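PDB 3KUV: fluoroacetyl coenzyme A thioesterase from Streptomyces cattleya, which hydrolyses fluoroacetyl-CoA to fluoroacetate and CoA before citrate synthase can use it, thereby conferring fluoroacetate resistance, while not accepting acetyl-CoA as a substrate. Local coordinates for residues E38-A52 with V74-V88. The protein carries 1 engineered substitution. Numbering follows the deposited sequence. Where two conformers were deposited one is given.
Sequences EVFASGFMVGLMEWA and VTHTAATPPGLTVTV. Engineered in segment 38-52: Ser42 (natural residue Thr). With ACT (acetate ion), chain H.
With CG trans to the backbone N (chi1 -159°), the His76 imidazole swings out from the end of strand 65-75 toward the first turn of the helix, where Ser42, an engineered replacement for threonine, places OG at the imidazole edge, too close to CD2 to be read literally since both residues were modelled in two conformers. Ser42 N donates a 2.8 Å hydrogen bond to acetate OXT, and Gly69 N of the second subunit is hydrogen-bonded to the same ion. Ahead of the helix, Phe40 N donates to Thr80 O over 2.8 Å at a nearly straight 165°, and a water bridges Phe40 O and Thr80 N, so two links tie this loop to the one after His76. Deeper in, apolar groups take over. Leu48 CD2 rests on two strand valines at once, 3.6 Å from Val86 CG1 and 3.7 Å from Val88 CG2. Ala52 CB abuts Val88 CG1, while Met45, bent at chi2 and chi3, carries CE to Val86 CG1 and into the plane of the Phe40 ring, at its edge. Met49 runs alongside Val74 in the opposite sense, Met49 SD lying 3.9 Å from Val74 CG1. Helix 42-52 thus crosses strand 85-88 at -51°, its axis 9.2 Å away: the central helix wrapped by an antiparallel sheet that defines the hot dog fold, with active-site position 42, here the engineered serine, and active-site His76 near the helix's N-terminal end, beside the dimer interface.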
loop_
_atom_site.group_PDB
_atom_site.type_symbol
_atom_site.label_atom_id
_atom_site.label_comp_id
_atom_site.label_asym_id
_atom_site.label_seq_id
_atom_site.Cartn_x
_atom_site.Cartn_y
_atom_site.Cartn_z
ATOM N N GLU B 38 -13.096 -3.326 -10.715
ATOM C CA GLU B 38 -13.386 -2.115 -9.896
ATOM C C GLU B 38 -13.501 -2.473 -8.434
ATOM O O GLU B 38 -14.599 -2.648 -7.838
ATOM C CB GLU B 38 -14.689 -1.478 -10.386
ATOM C CG GLU B 38 -14.432 -0.720 -11.731
ATOM C CD GLU B 38 -13.825 0.666 -11.506
ATOM O OE1 GLU B 38 -12.673 0.745 -11.102
ATOM O OE2 GLU B 38 -14.490 1.703 -11.748
ATOM N N VAL B 39 -12.317 -2.716 -7.863
ATOM C CA VAL B 39 -12.243 -3.160 -6.447
ATOM C C VAL B 39 -11.134 -2.343 -5.758
ATOM O O VAL B 39 -10.236 -1.802 -6.412
ATOM C CB VAL B 39 -11.897 -4.685 -6.309
ATOM C CG1 VAL B 39 -13.066 -5.518 -6.920
ATOM C CG2 VAL B 39 -10.560 -5.045 -6.979
ATOM N N PHE B 40 -11.317 -2.196 -4.428
ATOM C CA PHE B 40 -10.416 -1.397 -3.630
ATOM C C PHE B 40 -8.949 -1.916 -3.788
ATOM O O PHE B 40 -8.661 -3.121 -3.618
ATOM C CB PHE B 40 -10.988 -1.578 -2.173
ATOM C CG PHE B 40 -10.345 -0.728 -1.126
ATOM C CD1 PHE B 40 -9.942 -1.313 0.115
ATOM C CD2 PHE B 40 -10.201 0.637 -1.317
ATOM C CE1 PHE B 40 -9.375 -0.448 1.153
ATOM C CE2 PHE B 40 -9.705 1.532 -0.296
ATOM C CZ PHE B 40 -9.273 0.942 0.938
ATOM N N ALA B 41 -8.035 -0.986 -4.087
ATOM C CA ALA B 41 -6.643 -1.413 -4.362
ATOM C C ALA B 41 -5.855 -1.719 -3.119
ATOM O O ALA B 41 -6.023 -0.995 -2.105
ATOM C CB ALA B 41 -5.852 -0.334 -5.173
ATOM N N SER B 42 -4.910 -2.671 -3.239
ATOM C CA SER B 42 -4.033 -2.977 -2.136
ATOM C C SER B 42 -3.283 -1.715 -1.610
ATOM O O SER B 42 -3.151 -1.563 -0.413
ATOM C CB SER B 42 -3.012 -4.015 -2.533
ATOM O OG SER B 42 -3.615 -5.272 -2.710
ATOM N N GLY B 43 -2.825 -0.846 -2.514
ATOM C CA GLY B 43 -2.066 0.301 -2.030
ATOM C C GLY B 43 -2.993 1.239 -1.253
ATOM O O GLY B 43 -2.546 1.930 -0.329
ATOM N N PHE B 44 -4.287 1.348 -1.669
ATOM C CA PHE B 44 -5.229 2.127 -0.878
ATOM C C PHE B 44 -5.513 1.460 0.475
ATOM O O PHE B 44 -5.719 2.171 1.480
ATOM C CB PHE B 44 -6.521 2.405 -1.645
ATOM C CG PHE B 44 -6.399 3.456 -2.753
ATOM C CD1 PHE B 44 -5.941 4.744 -2.457
ATOM C CD2 PHE B 44 -6.860 3.162 -4.048
ATOM C CE1 PHE B 44 -5.876 5.762 -3.466
ATOM C CE2 PHE B 44 -6.812 4.105 -5.060
ATOM C CZ PHE B 44 -6.348 5.413 -4.782
ATOM N N MET B 45 -5.614 0.119 0.507
ATOM C CA MET B 45 -5.750 -0.529 1.813
ATOM C C MET B 45 -4.563 -0.277 2.714
ATOM O O MET B 45 -4.769 0.027 3.933
ATOM C CB MET B 45 -5.983 -2.039 1.661
ATOM C CG MET B 45 -5.843 -2.842 3.014
ATOM S SD MET B 45 -7.153 -2.153 4.081
ATOM C CE MET B 45 -8.493 -3.125 3.454
ATOM N N VAL B 46 -3.349 -0.304 2.180
ATOM C CA VAL B 46 -2.166 0.025 2.983
ATOM C C VAL B 46 -2.335 1.439 3.548
ATOM O O VAL B 46 -2.140 1.669 4.780
ATOM C CB VAL B 46 -0.915 -0.158 2.146
ATOM C CG1 VAL B 46 0.321 0.437 2.891
ATOM C CG2 VAL B 46 -0.634 -1.651 1.844
ATOM N N GLY B 47 -2.748 2.403 2.703
ATOM C CA GLY B 47 -2.855 3.789 3.202
ATOM C C GLY B 47 -3.948 3.889 4.280
ATOM O O GLY B 47 -3.861 4.749 5.177
ATOM N N LEU B 48 -5.039 3.131 4.139
ATOM C CA LEU B 48 -6.123 3.199 5.123
ATOM C C LEU B 48 -5.683 2.607 6.454
ATOM O O LEU B 48 -6.098 3.136 7.518
ATOM C CB LEU B 48 -7.323 2.355 4.578
ATOM C CG LEU B 48 -8.634 2.490 5.426
ATOM C CD1 LEU B 48 -9.240 3.928 5.295
ATOM C CD2 LEU B 48 -9.633 1.467 4.885
ATOM N N MET B 49 -4.901 1.524 6.395
ATOM C CA MET B 49 -4.345 0.973 7.676
ATOM C C MET B 49 -3.401 1.990 8.331
ATOM O O MET B 49 -3.434 2.216 9.544
ATOM C CB MET B 49 -3.543 -0.310 7.329
ATOM C CG MET B 49 -4.574 -1.381 7.013
ATOM S SD MET B 49 -3.740 -2.898 6.456
ATOM C CE MET B 49 -5.077 -4.166 6.749
ATOM N N GLU B 50 -2.574 2.672 7.547
ATOM C CA GLU B 50 -1.742 3.736 8.097
ATOM C C GLU B 50 -2.626 4.788 8.750
ATOM O O GLU B 50 -2.326 5.260 9.841
ATOM C CB GLU B 50 -0.861 4.436 7.030
ATOM C CG GLU B 50 0.192 3.486 6.458
ATOM C CD GLU B 50 1.288 4.324 5.777
ATOM O OE1 GLU B 50 2.056 5.086 6.432
ATOM O OE2 GLU B 50 1.433 4.259 4.502
ATOM N N TRP B 51 -3.646 5.240 8.029
ATOM C CA TRP B 51 -4.528 6.289 8.538
ATOM C C TRP B 51 -5.137 5.888 9.884
ATOM O O TRP B 51 -5.188 6.742 10.805
ATOM C CB TRP B 51 -5.596 6.524 7.451
ATOM C CG TRP B 51 -6.513 7.763 7.646
ATOM C CD1 TRP B 51 -6.534 8.663 8.722
ATOM C CD2 TRP B 51 -7.624 8.080 6.805
ATOM N NE1 TRP B 51 -7.594 9.593 8.513
ATOM C CE2 TRP B 51 -8.291 9.220 7.382
ATOM C CE3 TRP B 51 -8.161 7.480 5.635
ATOM C CZ2 TRP B 51 -9.446 9.765 6.795
ATOM C CZ3 TRP B 51 -9.333 8.024 5.050
ATOM C CH2 TRP B 51 -9.943 9.192 5.662
ATOM N N ALA B 52 -5.661 4.688 9.996
ATOM C CA ALA B 52 -6.172 4.208 11.274
ATOM C C ALA B 52 -5.123 4.368 12.364
ATOM O O ALA B 52 -5.481 4.846 13.444
ATOM C CB ALA B 52 -6.606 2.752 11.168
ATOM N N VAL B 74 0.987 -7.637 5.304
ATOM C CA VAL B 74 -0.461 -7.985 5.375
ATOM C C VAL B 74 -0.877 -8.926 4.259
ATOM O O VAL B 74 -0.309 -8.851 3.132
ATOM C CB VAL B 74 -1.427 -6.740 5.383
ATOM C CG1 VAL B 74 -1.243 -5.933 6.676
ATOM C CG2 VAL B 74 -1.196 -5.831 4.133
ATOM N N THR B 75 -1.913 -9.699 4.520
ATOM C CA THR B 75 -2.589 -10.359 3.447
ATOM C C THR B 75 -3.748 -9.534 2.868
ATOM O O THR B 75 -4.150 -8.539 3.461
ATOM C CB THR B 75 -3.276 -11.631 4.003
ATOM O OG1 THR B 75 -4.182 -11.231 5.066
ATOM C CG2 THR B 75 -2.180 -12.552 4.554
ATOM N N HIS B 76 -4.203 -9.924 1.657
ATOM C CA HIS B 76 -5.409 -9.325 1.081
ATOM C C HIS B 76 -6.204 -10.568 0.654
ATOM O O HIS B 76 -5.812 -11.249 -0.347
ATOM C CB HIS B 76 -4.931 -8.262 0.002
ATOM C CG HIS B 76 -5.929 -7.164 -0.399
ATOM N ND1 HIS B 76 -7.222 -7.056 0.083
ATOM C CD2 HIS B 76 -5.751 -6.096 -1.223
ATOM C CE1 HIS B 76 -7.821 -6.027 -0.505
ATOM N NE2 HIS B 76 -6.944 -5.422 -1.322
ATOM N N THR B 77 -7.219 -10.896 1.418
ATOM C CA THR B 77 -7.903 -12.263 1.354
ATOM C C THR B 77 -9.255 -12.219 0.560
ATOM O O THR B 77 -9.852 -13.280 0.285
ATOM C CB THR B 77 -8.096 -12.835 2.723
ATOM O OG1 THR B 77 -8.809 -11.909 3.562
ATOM C CG2 THR B 77 -6.734 -13.069 3.372
ATOM N N ALA B 78 -9.803 -11.037 0.352
ATOM C CA ALA B 78 -11.064 -10.874 -0.405
ATOM C C ALA B 78 -11.091 -9.492 -0.997
ATOM O O ALA B 78 -10.454 -8.579 -0.457
ATOM C CB ALA B 78 -12.312 -11.103 0.506
ATOM N N ALA B 79 -11.893 -9.267 -2.041
ATOM C CA ALA B 79 -11.917 -8.029 -2.753
ATOM C C ALA B 79 -13.221 -7.255 -2.418
ATOM O O ALA B 79 -14.256 -7.840 -2.058
ATOM C CB ALA B 79 -11.828 -8.277 -4.265
ATOM N N THR B 80 -13.106 -5.915 -2.495
ATOM C CA THR B 80 -14.206 -5.044 -1.986
ATOM C C THR B 80 -14.582 -4.024 -3.059
ATOM O O THR B 80 -13.788 -3.206 -3.468
ATOM C CB THR B 80 -13.688 -4.241 -0.742
ATOM O OG1 THR B 80 -13.271 -5.157 0.295
ATOM C CG2 THR B 80 -14.742 -3.284 -0.128
ATOM N N PRO B 81 -15.844 -4.050 -3.531
ATOM C CA PRO B 81 -16.331 -3.007 -4.460
ATOM C C PRO B 81 -16.638 -1.719 -3.737
ATOM O O PRO B 81 -16.904 -1.734 -2.518
ATOM C CB PRO B 81 -17.679 -3.625 -4.921
ATOM C CG PRO B 81 -18.164 -4.439 -3.745
ATOM C CD PRO B 81 -16.865 -5.010 -3.091
ATOM N N PRO B 82 -16.706 -0.646 -4.481
ATOM C CA PRO B 82 -17.167 0.652 -3.874
ATOM C C PRO B 82 -18.557 0.492 -3.286
ATOM O O PRO B 82 -19.398 -0.296 -3.727
ATOM C CB PRO B 82 -17.210 1.597 -5.056
ATOM C CG PRO B 82 -16.158 0.992 -6.063
ATOM C CD PRO B 82 -16.336 -0.479 -5.912
ATOM N N GLY B 83 -18.739 1.157 -2.178
ATOM C CA GLY B 83 -20.045 1.242 -1.514
ATOM C C GLY B 83 -20.127 0.428 -0.237
ATOM O O GLY B 83 -20.987 0.720 0.675
ATOM N N LEU B 84 -19.243 -0.557 -0.045
ATOM C CA LEU B 84 -19.123 -1.232 1.273
ATOM C C LEU B 84 -18.289 -0.382 2.232
ATOM O O LEU B 84 -17.534 0.462 1.792
ATOM C CB LEU B 84 -18.426 -2.646 1.141
ATOM C CG LEU B 84 -19.335 -3.628 0.380
ATOM C CD1 LEU B 84 -18.578 -4.922 0.302
ATOM C CD2 LEU B 84 -20.676 -3.922 1.059
ATOM N N THR B 85 -18.471 -0.636 3.538
ATOM C CA THR B 85 -17.673 0.066 4.549
ATOM C C THR B 85 -16.510 -0.887 4.929
ATOM O O THR B 85 -16.769 -2.023 5.396
ATOM C CB THR B 85 -18.498 0.322 5.786
ATOM O OG1 THR B 85 -19.665 1.131 5.438
ATOM C CG2 THR B 85 -17.722 1.056 6.879
ATOM N N VAL B 86 -15.303 -0.396 4.783
ATOM C CA VAL B 86 -14.123 -1.132 5.263
ATOM C C VAL B 86 -13.893 -0.648 6.718
ATOM O O VAL B 86 -13.777 0.599 6.991
ATOM C CB VAL B 86 -12.896 -0.880 4.392
ATOM C CG1 VAL B 86 -11.627 -1.506 5.113
ATOM C CG2 VAL B 86 -13.113 -1.547 3.058
ATOM N N THR B 87 -13.860 -1.564 7.668
ATOM C CA THR B 87 -13.499 -1.237 9.061
ATOM C C THR B 87 -12.095 -1.804 9.269
ATOM O O THR B 87 -11.903 -3.015 9.139
ATOM C CB THR B 87 -14.468 -1.856 10.076
ATOM O OG1 THR B 87 -15.789 -1.292 9.902
ATOM C CG2 THR B 87 -14.000 -1.643 11.522
ATOM N N VAL B 88 -11.155 -0.923 9.637
ATOM C CA VAL B 88 -9.822 -1.332 10.045
ATOM C C VAL B 88 -9.834 -1.390 11.566
ATOM O O VAL B 88 -10.264 -0.393 12.224
ATOM C CB VAL B 88 -8.748 -0.347 9.577
ATOM C CG1 VAL B 88 -7.367 -0.713 10.131
ATOM C CG2 VAL B 88 -8.664 -0.310 7.999
HETATM C C ACT H . -5.640 -5.433 -5.808
HETATM O O ACT H . -5.051 -6.304 -6.604
HETATM O OXT ACT H . -5.016 -4.373 -5.508
HETATM C CH3 ACT H . -7.016 -5.616 -5.296
HETATM O O HOH W 1 -10.374 -5.167 -3.137
#